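Local atomic coordinates of SIRV1 hypothetical protein ORF119 (Sulfolobus islandicus rudivirus 1 variant xx, PDB entry 2X3G), a protein that probably acts as a Rep-type endonuclease that initiates replication of the linear viral genome. Residues 13-18 and 72-77; 32-37 and 63-68; 19-24 and 88-93. All blocks are in the same frame, centred on the assembly; numbering follows the deposited sequence.

After the N-terminal helix 2-10, strand 15-22 supplies the first segment of both contact 1 and contact 3, 13-18 running straight on into 19-24. Helix 30-44 follows and, through contact 2, packs on strand 64-71, closing a loop of 25 residues. Beyond that strand the chain returns in the connection 72-77 to meet 13-18, so contact 1 closes a wider loop that holds contact 2 entirely. After helix 77-82, strand 89-94 pairs with 19-24 in contact 3, whose loop also encloses contact 2 but crosses that of contact 1. Together they tie the antiparallel sheet, the helix on one of its faces and the connection between strand 64-71 and helix 77-82 into one unit.

Contact 1 (13-18 and 72-77); sequences YIYTYF and NKKLDY
The connection from strand 64-71 to helix 77-82 runs alongside the start of strand 15-22, where Asn72, Lys74, Leu75 and Tyr77 meet three tyrosines at alternate positions, Tyr13, Tyr15 and Tyr17, together with Ile14. Asn72 points its CB away, but with CG beside its own backbone N (chi1 -70°) the amide swings back. OD1 then accepts the N-H of Ile14, in the carbonyl plane, with Ile14 N 2.9 Å from Asn72 OD1. The same amide lies nearly parallel to the Tyr13 ring, Asn72 ND2 being 3.5 Å from Tyr13 CD1. The Tyr15 ring is sandwiched: Lys74 CG rests on one face, 3.5 Å from Tyr15 CZ, and Ile14 CG2 covers the opposite face. The lysine suits this exposed spot because its extended aliphatic chain packs while its amine reaches outward. Tyr17 does two jobs. Its OH accepts the backbone N-H of Leu75 (Leu75 N to Tyr17 OH 3.1 Å), satisfying a loop amide, and its ring takes Leu75 CD1 over one face. Tyr77 OH comes to the ring's edge, 3.3 Å from Tyr17 CE1. Leu75 also packs on Tyr40 and Ile41 of helix 30-44, while Tyr17 leans on Ile92 and Leu94 of strand 89-94.

Contact 2 (32-37 and 63-68); sequences KIFRKF and LHYHIL
Phe34 and Tyr65 both carry CG anti to the carbonyl carbon, and the plane of the Phe34 ring nearly contains its CA-CB bond (chi2 5°), which presents its CE1-CZ edge to the tyrosine. That edge descends on one face of the Tyr65 ring, off-centre toward the CG end: Phe34 CE1 is 3.5 Å from Tyr65 CG and Phe34 CZ 3.5 Å from Tyr65 CD2. With the ring planes 70° apart and the Phe34 and Tyr65 centroids 4.7 Å apart, this is an edge-to-face pair, in which ring hydrogens face a pi cloud. Ile33, one residue earlier on the helix, reaches the far end of the tyrosine, its CD1 lying 3.4 Å from Tyr65 OH. A tyrosine suits this buried place because the ring fills the interface while the hydroxyl is satisfied by a hydrogen bond to Thr30 OG1 near the start of the helix. His64-Tyr65-His66 is consistent with the His-hydrophobic-His (HUH) motif of Rep endonucleases. A turn on from Ile33, Phe37 has CG anti to its backbone N and extends toward the sheet, where Ile67 CD1 lies over a face of its ring and Ile67 CG2 is 4.0 Å from Phe37 CE2. A branched isoleucine suits a strand and offers both its branches to the ring. No hydrogen bond crosses the contact; it is apolar helix-on-sheet packing, with axes 11.9 Å apart at closest and 21° from parallel. Met84 packs on Ile33, Phe37 and Ile67, and Phe34 touches Ser52 of strand 49-55. On the sheet's other face His66 meets Tyr108 of helix 99-109.

Contact 3 (19-24 and 88-93); sequences ITITTN and SDIRIE
Thr20 pairs with Arg91 and Thr22 with Asp89, and at each of these hydrogen-bonded pairs both amides and both carbonyls are used. Thr20 N reaches Arg91 O at 3.0 Å and Arg91 N returns to Thr20 O at 2.9 Å, both donors in the carbonyl planes. In the second pair Thr22 N lies 2.8 Å from Asp89 O, tilted from the carbonyl plane, whereas Asp89 N meets Thr22 O almost head-on, also at 2.8 Å. The acceptors carry more than one partner: Ile19 CA makes a CA-H...O contact with Arg91 O, and a water donates to Asp89 O at 2.9 Å while bonding weakly to Thr22 OG1. A second water joins Thr20 OG1 and, weakly, Arg91 O; Thr20 OG1 is also bonded to His66 ND1 of strand 64-71. The ladder is antiparallel and adds strand 89-94 to strand 15-22 as an outermost strand of the chain's four-stranded sheet. On the face bearing the threonines, short hydroxylated side chains suit a watered surface, and the charged ends of Arg91 and Asp89 suit exposure, where they can be solvated. The other face is apolar. Beta-branched isoleucines, at home in strands, pack there: Ile90 lies side by side with Ile19 and Ile21, Ile19 CG2 being 4.0 Å from Ile90 CG2. Near the end of the ladder, Thr23 holds OG1 between its backbone N and carbonyl carbon (chi1 65°), which turns CG2 to within 3.4 Å of Ser88 OG. That serine hydroxyl is satisfied by Pro85 O, and Thr23 OG1 by Leu63 N and Tyr25 O.

Contact 1 (13-18 and 72-77)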
loop_
_atom_site.group_PDB
_atom_site.type_symbol
_atom_site.label_atom_id
_atom_site.label_comp_id
_atom_site.label_asym_id
_atom_site.label_seq_id
_atom_site.Cartn_x
_atom_site.Cartn_y
_atom_site.Cartn_z
ATOM N N TYR A 13 -5.409 10.309 -24.282
ATOM C CA TYR A 13 -5.312 11.719 -23.917
ATOM C C TYR A 13 -4.000 12.305 -24.389
ATOM O O TYR A 13 -2.977 11.645 -24.337
ATOM C CB TYR A 13 -5.468 11.889 -22.387
ATOM C CG TYR A 13 -6.895 11.704 -21.967
ATOM C CD1 TYR A 13 -7.737 12.800 -21.775
ATOM C CD2 TYR A 13 -7.452 10.449 -21.835
ATOM C CE1 TYR A 13 -9.036 12.627 -21.423
ATOM C CE2 TYR A 13 -8.753 10.271 -21.476
ATOM C CZ TYR A 13 -9.560 11.369 -21.286
ATOM O OH TYR A 13 -10.888 11.215 -20.959
ATOM N N ILE A 14 -4.024 13.570 -24.811
ATOM C CA ILE A 14 -2.823 14.165 -25.386
ATOM C C ILE A 14 -1.727 14.240 -24.332
ATOM O O ILE A 14 -0.589 13.843 -24.582
ATOM C CB ILE A 14 -3.124 15.561 -25.991
ATOM C CG1 ILE A 14 -4.046 15.423 -27.207
ATOM C CG2 ILE A 14 -1.850 16.254 -26.415
ATOM C CD1 ILE A 14 -4.664 16.731 -27.614
ATOM N N TYR A 15 -2.108 14.658 -23.129
ATOM C CA TYR A 15 -1.150 14.917 -22.059
ATOM C C TYR A 15 -1.364 13.995 -20.871
ATOM O O TYR A 15 -2.476 13.870 -20.375
ATOM C CB TYR A 15 -1.250 16.363 -21.591
ATOM C CG TYR A 15 -1.142 17.354 -22.724
ATOM C CD1 TYR A 15 0.081 17.578 -23.329
ATOM C CD2 TYR A 15 -2.270 18.036 -23.216
ATOM C CE1 TYR A 15 0.194 18.461 -24.407
ATOM C CE2 TYR A 15 -2.168 18.907 -24.274
ATOM C CZ TYR A 15 -0.935 19.133 -24.856
ATOM O OH TYR A 15 -0.801 20.000 -25.914
ATOM N N THR A 16 -0.282 13.343 -20.450
ATOM C CA THR A 16 -0.238 12.559 -19.218
ATOM C C THR A 16 0.834 13.192 -18.336
ATOM O O THR A 16 2.026 13.107 -18.647
ATOM C CB THR A 16 0.186 11.106 -19.451
ATOM O OG1 THR A 16 -0.734 10.435 -20.334
ATOM C CG2 THR A 16 0.219 10.382 -18.114
ATOM N N TYR A 17 0.397 13.837 -17.263
ATOM C CA TYR A 17 1.309 14.500 -16.333
ATOM C C TYR A 17 1.483 13.625 -15.106
ATOM O O TYR A 17 0.492 13.196 -14.510
ATOM C CB TYR A 17 0.739 15.833 -15.901
ATOM C CG TYR A 17 0.636 16.863 -16.986
ATOM C CD1 TYR A 17 1.748 17.575 -17.388
ATOM C CD2 TYR A 17 -0.585 17.109 -17.625
ATOM C CE1 TYR A 17 1.665 18.539 -18.372
ATOM C CE2 TYR A 17 -0.679 18.089 -18.625
ATOM C CZ TYR A 17 0.471 18.789 -18.987
ATOM O OH TYR A 17 0.432 19.746 -19.955
ATOM N N PHE A 18 2.740 13.370 -14.747
ATOM C CA PHE A 18 3.122 12.641 -13.547
ATOM C C PHE A 18 3.661 13.669 -12.570
ATOM O O PHE A 18 4.711 14.253 -12.802
ATOM C CB PHE A 18 4.159 11.548 -13.886
ATOM C CG PHE A 18 4.743 10.860 -12.693
ATOM C CD1 PHE A 18 3.933 10.447 -11.652
ATOM C CD2 PHE A 18 6.101 10.613 -12.620
ATOM C CE1 PHE A 18 4.473 9.841 -10.535
ATOM C CE2 PHE A 18 6.648 9.988 -11.525
ATOM C CZ PHE A 18 5.833 9.597 -10.474
ATOM N N ASN A 72 -6.507 16.707 -22.204
ATOM C CA ASN A 72 -6.302 17.101 -23.595
ATOM C C ASN A 72 -5.938 18.568 -23.685
ATOM O O ASN A 72 -5.759 19.107 -24.779
ATOM C CB ASN A 72 -7.551 16.747 -24.406
ATOM C CG ASN A 72 -7.720 15.265 -24.563
ATOM O OD1 ASN A 72 -6.748 14.562 -24.837
ATOM N ND2 ASN A 72 -8.928 14.776 -24.392
ATOM N N LYS A 73 -5.755 19.204 -22.528
ATOM C CA LYS A 73 -5.418 20.618 -22.470
ATOM C C LYS A 73 -4.218 20.801 -21.572
ATOM O O LYS A 73 -4.229 20.316 -20.456
ATOM C CB LYS A 73 -6.596 21.399 -21.900
ATOM C CG LYS A 73 -6.345 22.892 -21.817
ATOM C CD LYS A 73 -7.613 23.680 -21.510
ATOM C CE LYS A 73 -7.317 25.154 -21.216
ATOM N NZ LYS A 73 -6.280 25.739 -22.119
ATOM N N LYS A 74 -3.209 21.521 -22.043
ATOM C CA LYS A 74 -1.985 21.709 -21.262
ATOM C C LYS A 74 -2.305 22.322 -19.925
ATOM O O LYS A 74 -3.098 23.266 -19.853
ATOM C CB LYS A 74 -1.001 22.627 -21.978
ATOM C CG LYS A 74 -0.025 21.927 -22.877
ATOM C CD LYS A 74 0.797 22.944 -23.645
ATOM C CE LYS A 74 1.726 22.248 -24.619
ATOM N NZ LYS A 74 2.458 23.221 -25.472
ATOM N N LEU A 75 -1.657 21.807 -18.888
ATOM C CA LEU A 75 -1.818 22.291 -17.529
ATOM C C LEU A 75 -1.027 23.566 -17.351
ATOM O O LEU A 75 0.088 23.688 -17.878
ATOM C CB LEU A 75 -1.307 21.261 -16.505
ATOM C CG LEU A 75 -2.208 20.136 -16.000
ATOM C CD1 LEU A 75 -1.520 19.506 -14.800
ATOM C CD2 LEU A 75 -3.586 20.688 -15.649
ATOM N N ASP A 76 -1.629 24.527 -16.642
ATOM C CA ASP A 76 -0.904 25.670 -16.074
ATOM C C ASP A 76 -0.266 25.218 -14.763
ATOM O O ASP A 76 -0.933 25.095 -13.744
ATOM C CB ASP A 76 -1.844 26.858 -15.857
ATOM C CG ASP A 76 -1.171 28.032 -15.174
ATOM O OD1 ASP A 76 -0.021 27.920 -14.713
ATOM O OD2 ASP A 76 -1.800 29.104 -15.087
ATOM N N TYR A 77 1.037 24.939 -14.820
ATOM C CA TYR A 77 1.769 24.396 -13.689
ATOM C C TYR A 77 1.676 25.225 -12.396
ATOM O O TYR A 77 1.695 24.658 -11.311
ATOM C CB TYR A 77 3.238 24.215 -14.068
ATOM C CG TYR A 77 3.519 23.170 -15.142
ATOM C CD1 TYR A 77 2.567 22.224 -15.514
ATOM C CD2 TYR A 77 4.750 23.123 -15.762
ATOM C CE1 TYR A 77 2.843 21.283 -16.480
ATOM C CE2 TYR A 77 5.045 22.180 -16.704
ATOM C CZ TYR A 77 4.093 21.271 -17.082
ATOM O OH TYR A 77 4.421 20.319 -18.027
HETATM O O HOH W 1 2.593 20.761 -20.684
#

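Contact 2 (32-37 and 63-68)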
loop_
_atom_site.group_PDB
_atom_site.type_symbol
_atom_site.label_atom_id
_atom_site.label_comp_id
_atom_site.label_asym_id
_atom_site.label_seq_id
_atom_site.Cartn_x
_atom_site.Cartn_y
_atom_site.Cartn_z
ATOM N N LYS A 32 -9.436 16.435 1.362
ATOM C CA LYS A 32 -9.823 17.760 0.876
ATOM C C LYS A 32 -8.880 18.245 -0.221
ATOM O O LYS A 32 -9.324 18.813 -1.222
ATOM C CB LYS A 32 -9.837 18.759 2.029
ATOM C CG LYS A 32 -10.668 20.013 1.770
ATOM C CD LYS A 32 -10.941 20.771 3.066
ATOM C CE LYS A 32 -12.285 21.499 3.030
ATOM N NZ LYS A 32 -12.713 21.966 4.382
ATOM N N ILE A 33 -7.581 18.006 -0.022
ATOM C CA ILE A 33 -6.545 18.370 -0.994
ATOM C C ILE A 33 -6.789 17.693 -2.322
ATOM O O ILE A 33 -6.875 18.352 -3.350
ATOM C CB ILE A 33 -5.119 17.970 -0.499
ATOM C CG1 ILE A 33 -4.715 18.802 0.722
ATOM C CG2 ILE A 33 -4.089 18.159 -1.590
ATOM C CD1 ILE A 33 -3.824 18.045 1.685
ATOM N N PHE A 34 -6.871 16.367 -2.301
ATOM C CA PHE A 34 -7.073 15.595 -3.524
ATOM C C PHE A 34 -8.409 15.948 -4.189
ATOM O O PHE A 34 -8.473 16.100 -5.404
ATOM C CB PHE A 34 -7.024 14.087 -3.235
ATOM C CG PHE A 34 -5.629 13.505 -3.090
ATOM C CD1 PHE A 34 -4.482 14.301 -3.105
ATOM C CD2 PHE A 34 -5.472 12.142 -2.889
ATOM C CE1 PHE A 34 -3.219 13.732 -2.963
ATOM C CE2 PHE A 34 -4.195 11.571 -2.741
ATOM C CZ PHE A 34 -3.079 12.365 -2.778
ATOM N N ARG A 35 -9.470 16.049 -3.399
ATOM C CA ARG A 35 -10.778 16.427 -3.934
ATOM C C ARG A 35 -10.746 17.781 -4.637
ATOM O O ARG A 35 -11.185 17.908 -5.780
ATOM C CB ARG A 35 -11.830 16.448 -2.831
ATOM C CG ARG A 35 -13.150 17.045 -3.286
ATOM C CD ARG A 35 -14.220 16.899 -2.243
ATOM N NE ARG A 35 -13.959 17.660 -1.015
ATOM C CZ ARG A 35 -14.062 18.986 -0.899
ATOM N NH1 ARG A 35 -14.393 19.751 -1.935
ATOM N NH2 ARG A 35 -13.824 19.554 0.269
ATOM N N LYS A 36 -10.225 18.791 -3.956
ATOM C CA LYS A 36 -10.159 20.126 -4.537
ATOM C C LYS A 36 -9.227 20.185 -5.741
ATOM O O LYS A 36 -9.488 20.918 -6.701
ATOM C CB LYS A 36 -9.730 21.160 -3.498
ATOM C CG LYS A 36 -10.852 21.589 -2.567
ATOM C CD LYS A 36 -10.502 22.860 -1.831
ATOM C CE LYS A 36 -11.759 23.631 -1.452
ATOM N NZ LYS A 36 -11.541 24.538 -0.301
ATOM N N PHE A 37 -8.137 19.422 -5.691
ATOM C CA PHE A 37 -7.272 19.279 -6.854
ATOM C C PHE A 37 -8.048 18.637 -8.004
ATOM O O PHE A 37 -7.961 19.077 -9.140
ATOM C CB PHE A 37 -6.019 18.455 -6.522
ATOM C CG PHE A 37 -5.061 18.341 -7.663
ATOM C CD1 PHE A 37 -4.137 19.346 -7.918
ATOM C CD2 PHE A 37 -5.077 17.236 -8.494
ATOM C CE1 PHE A 37 -3.266 19.243 -8.991
ATOM C CE2 PHE A 37 -4.224 17.155 -9.561
ATOM C CZ PHE A 37 -3.325 18.141 -9.808
ATOM N N LEU A 63 4.267 14.279 3.987
ATOM C CA LEU A 63 3.365 13.653 3.020
ATOM C C LEU A 63 4.126 13.346 1.738
ATOM O O LEU A 63 5.093 14.034 1.385
ATOM C CB LEU A 63 2.192 14.582 2.685
ATOM C CG LEU A 63 1.364 15.107 3.858
ATOM C CD1 LEU A 63 0.610 16.396 3.476
ATOM C CD2 LEU A 63 0.426 14.026 4.354
ATOM N N HIS A 64 3.663 12.313 1.043
ATOM C CA HIS A 64 4.195 11.948 -0.251
ATOM C C HIS A 64 3.014 11.538 -1.129
ATOM O O HIS A 64 2.327 10.553 -0.823
ATOM C CB HIS A 64 5.188 10.802 -0.083
ATOM C CG HIS A 64 6.243 10.755 -1.136
ATOM N ND1 HIS A 64 7.425 11.459 -1.029
ATOM C CD2 HIS A 64 6.311 10.076 -2.306
ATOM C CE1 HIS A 64 8.164 11.232 -2.102
ATOM N NE2 HIS A 64 7.514 10.393 -2.891
ATOM N N TYR A 65 2.751 12.327 -2.172
ATOM C CA TYR A 65 1.658 12.061 -3.110
ATOM C C TYR A 65 2.216 11.839 -4.509
ATOM O O TYR A 65 3.156 12.503 -4.906
ATOM C CB TYR A 65 0.694 13.248 -3.221
ATOM C CG TYR A 65 0.109 13.827 -1.948
ATOM C CD1 TYR A 65 -0.164 15.193 -1.869
ATOM C CD2 TYR A 65 -0.206 13.033 -0.854
ATOM C CE1 TYR A 65 -0.718 15.759 -0.743
ATOM C CE2 TYR A 65 -0.765 13.579 0.277
ATOM C CZ TYR A 65 -1.019 14.952 0.329
ATOM O OH TYR A 65 -1.575 15.520 1.437
ATOM N N HIS A 66 1.622 10.926 -5.256
ATOM C CA HIS A 66 1.908 10.785 -6.686
ATOM C C HIS A 66 0.586 10.887 -7.412
ATOM O O HIS A 66 -0.396 10.297 -6.984
ATOM C CB HIS A 66 2.575 9.448 -7.028
ATOM C CG HIS A 66 3.885 9.224 -6.356
ATOM N ND1 HIS A 66 5.018 9.950 -6.661
ATOM C CD2 HIS A 66 4.247 8.347 -5.394
ATOM C CE1 HIS A 66 6.018 9.529 -5.911
ATOM N NE2 HIS A 66 5.575 8.562 -5.129
ATOM N N ILE A 67 0.572 11.631 -8.511
ATOM C CA ILE A 67 -0.640 11.893 -9.238
ATOM C C ILE A 67 -0.380 11.768 -10.731
ATOM O O ILE A 67 0.574 12.350 -11.229
ATOM C CB ILE A 67 -1.166 13.308 -8.918
ATOM C CG1 ILE A 67 -1.414 13.482 -7.418
ATOM C CG2 ILE A 67 -2.468 13.594 -9.645
ATOM C CD1 ILE A 67 -2.095 14.803 -7.079
ATOM N N LEU A 68 -1.216 10.995 -11.431
ATOM C CA LEU A 68 -1.297 11.075 -12.893
ATOM C C LEU A 68 -2.529 11.846 -13.304
ATOM O O LEU A 68 -3.636 11.575 -12.839
ATOM C CB LEU A 68 -1.383 9.704 -13.545
ATOM C CG LEU A 68 -0.129 8.887 -13.612
ATOM C CD1 LEU A 68 -0.501 7.535 -14.227
ATOM C CD2 LEU A 68 0.938 9.588 -14.424
#

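Contact 3 (19-24 and 88-93)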
loop_
_atom_site.group_PDB
_atom_site.type_symbol
_atom_site.label_atom_id
_atom_site.label_comp_id
_atom_site.label_asym_id
_atom_site.label_seq_id
_atom_site.Cartn_x
_atom_site.Cartn_y
_atom_site.Cartn_z
ATOM N N ILE A 19 2.887 13.908 -11.507
ATOM C CA ILE A 19 3.199 14.883 -10.491
ATOM C C ILE A 19 3.527 14.194 -9.166
ATOM O O ILE A 19 2.767 13.364 -8.677
ATOM C CB ILE A 19 1.983 15.796 -10.274
ATOM C CG1 ILE A 19 1.403 16.268 -11.618
ATOM C CG2 ILE A 19 2.337 16.948 -9.298
ATOM C CD1 ILE A 19 0.073 17.016 -11.470
ATOM N N THR A 20 4.681 14.534 -8.597
ATOM C CA THR A 20 5.057 14.061 -7.302
ATOM C C THR A 20 5.112 15.246 -6.353
ATOM O O THR A 20 5.734 16.262 -6.652
ATOM C CB THR A 20 6.404 13.358 -7.347
ATOM O OG1 THR A 20 6.351 12.363 -8.356
ATOM C CG2 THR A 20 6.706 12.687 -6.010
ATOM N N ILE A 21 4.471 15.093 -5.201
ATOM C CA ILE A 21 4.385 16.163 -4.208
ATOM C C ILE A 21 4.890 15.599 -2.890
ATOM O O ILE A 21 4.459 14.525 -2.474
ATOM C CB ILE A 21 2.920 16.676 -4.065
ATOM C CG1 ILE A 21 2.351 17.044 -5.434
ATOM C CG2 ILE A 21 2.819 17.858 -3.064
ATOM C CD1 ILE A 21 1.479 15.962 -6.027
ATOM N N THR A 22 5.848 16.296 -2.277
ATOM C CA THR A 22 6.316 15.960 -0.951
ATOM C C THR A 22 6.198 17.163 -0.027
ATOM O O THR A 22 6.417 18.305 -0.437
ATOM C CB THR A 22 7.777 15.477 -1.008
ATOM O OG1 THR A 22 7.865 14.379 -1.941
ATOM C CG2 THR A 22 8.245 15.027 0.360
ATOM N N THR A 23 5.832 16.908 1.228
ATOM C CA THR A 23 5.922 17.930 2.259
ATOM C C THR A 23 6.738 17.405 3.412
ATOM O O THR A 23 6.936 16.198 3.534
ATOM C CB THR A 23 4.555 18.331 2.800
ATOM O OG1 THR A 23 3.960 17.218 3.479
ATOM C CG2 THR A 23 3.653 18.770 1.679
ATOM N N ASN A 24 7.198 18.310 4.263
ATOM C CA ASN A 24 7.883 17.920 5.496
ATOM C C ASN A 24 6.973 18.065 6.717
ATOM O O ASN A 24 7.449 18.229 7.828
ATOM C CB ASN A 24 9.202 18.699 5.682
ATOM C CG ASN A 24 9.006 20.204 5.763
ATOM O OD1 ASN A 24 7.900 20.707 5.615
ATOM N ND2 ASN A 24 10.093 20.928 5.988
ATOM N N SER A 88 5.051 22.766 -0.573
ATOM C CA SER A 88 5.284 21.426 -1.086
ATOM C C SER A 88 6.474 21.472 -2.011
ATOM O O SER A 88 6.708 22.496 -2.649
ATOM C CB SER A 88 4.079 20.940 -1.881
ATOM O OG SER A 88 2.985 20.657 -1.032
ATOM N N ASP A 89 7.247 20.389 -2.040
ATOM C CA ASP A 89 8.181 20.123 -3.130
ATOM C C ASP A 89 7.461 19.364 -4.231
ATOM O O ASP A 89 7.021 18.216 -4.025
ATOM C CB ASP A 89 9.362 19.316 -2.621
ATOM C CG ASP A 89 10.271 20.118 -1.723
ATOM O OD1 ASP A 89 10.338 21.371 -1.859
ATOM O OD2 ASP A 89 10.940 19.482 -0.895
ATOM N N ILE A 90 7.357 19.982 -5.407
ATOM C CA ILE A 90 6.547 19.461 -6.488
ATOM C C ILE A 90 7.409 19.264 -7.726
ATOM O O ILE A 90 8.186 20.141 -8.086
ATOM C CB ILE A 90 5.378 20.432 -6.838
ATOM C CG1 ILE A 90 4.438 20.577 -5.630
ATOM C CG2 ILE A 90 4.650 19.964 -8.075
ATOM C CD1 ILE A 90 3.363 21.673 -5.736
ATOM N N ARG A 91 7.257 18.113 -8.367
ATOM C CA ARG A 91 7.878 17.849 -9.648
ATOM C C ARG A 91 6.780 17.446 -10.611
ATOM O O ARG A 91 5.853 16.737 -10.238
ATOM C CB ARG A 91 8.926 16.749 -9.486
ATOM C CG ARG A 91 9.623 16.360 -10.740
ATOM C CD ARG A 91 10.555 15.192 -10.429
ATOM N NE ARG A 91 11.167 14.688 -11.639
ATOM C CZ ARG A 91 12.168 13.822 -11.648
ATOM N NH1 ARG A 91 12.683 13.379 -10.508
ATOM N NH2 ARG A 91 12.660 13.424 -12.802
ATOM N N ILE A 92 6.856 17.966 -11.831
ATOM C CA ILE A 92 5.885 17.653 -12.863
ATOM C C ILE A 92 6.634 17.188 -14.106
ATOM O O ILE A 92 7.561 17.844 -14.552
ATOM C CB ILE A 92 4.972 18.855 -13.219
ATOM C CG1 ILE A 92 4.279 19.398 -11.977
ATOM C CG2 ILE A 92 3.931 18.460 -14.307
ATOM C CD1 ILE A 92 3.401 20.654 -12.227
ATOM N N GLU A 93 6.200 16.052 -14.657
ATOM C CA GLU A 93 6.817 15.458 -15.832
ATOM C C GLU A 93 5.695 15.129 -16.798
ATOM O O GLU A 93 4.608 14.725 -16.385
ATOM C CB GLU A 93 7.560 14.149 -15.476
ATOM C CG GLU A 93 8.862 14.286 -14.705
ATOM C CD GLU A 93 10.008 14.848 -15.537
ATOM O OE1 GLU A 93 9.924 14.850 -16.792
ATOM O OE2 GLU A 93 11.006 15.299 -14.931
HETATM O O HOH W 2 6.945 13.812 -11.165
HETATM O O HOH W 3 8.599 15.935 -4.897
#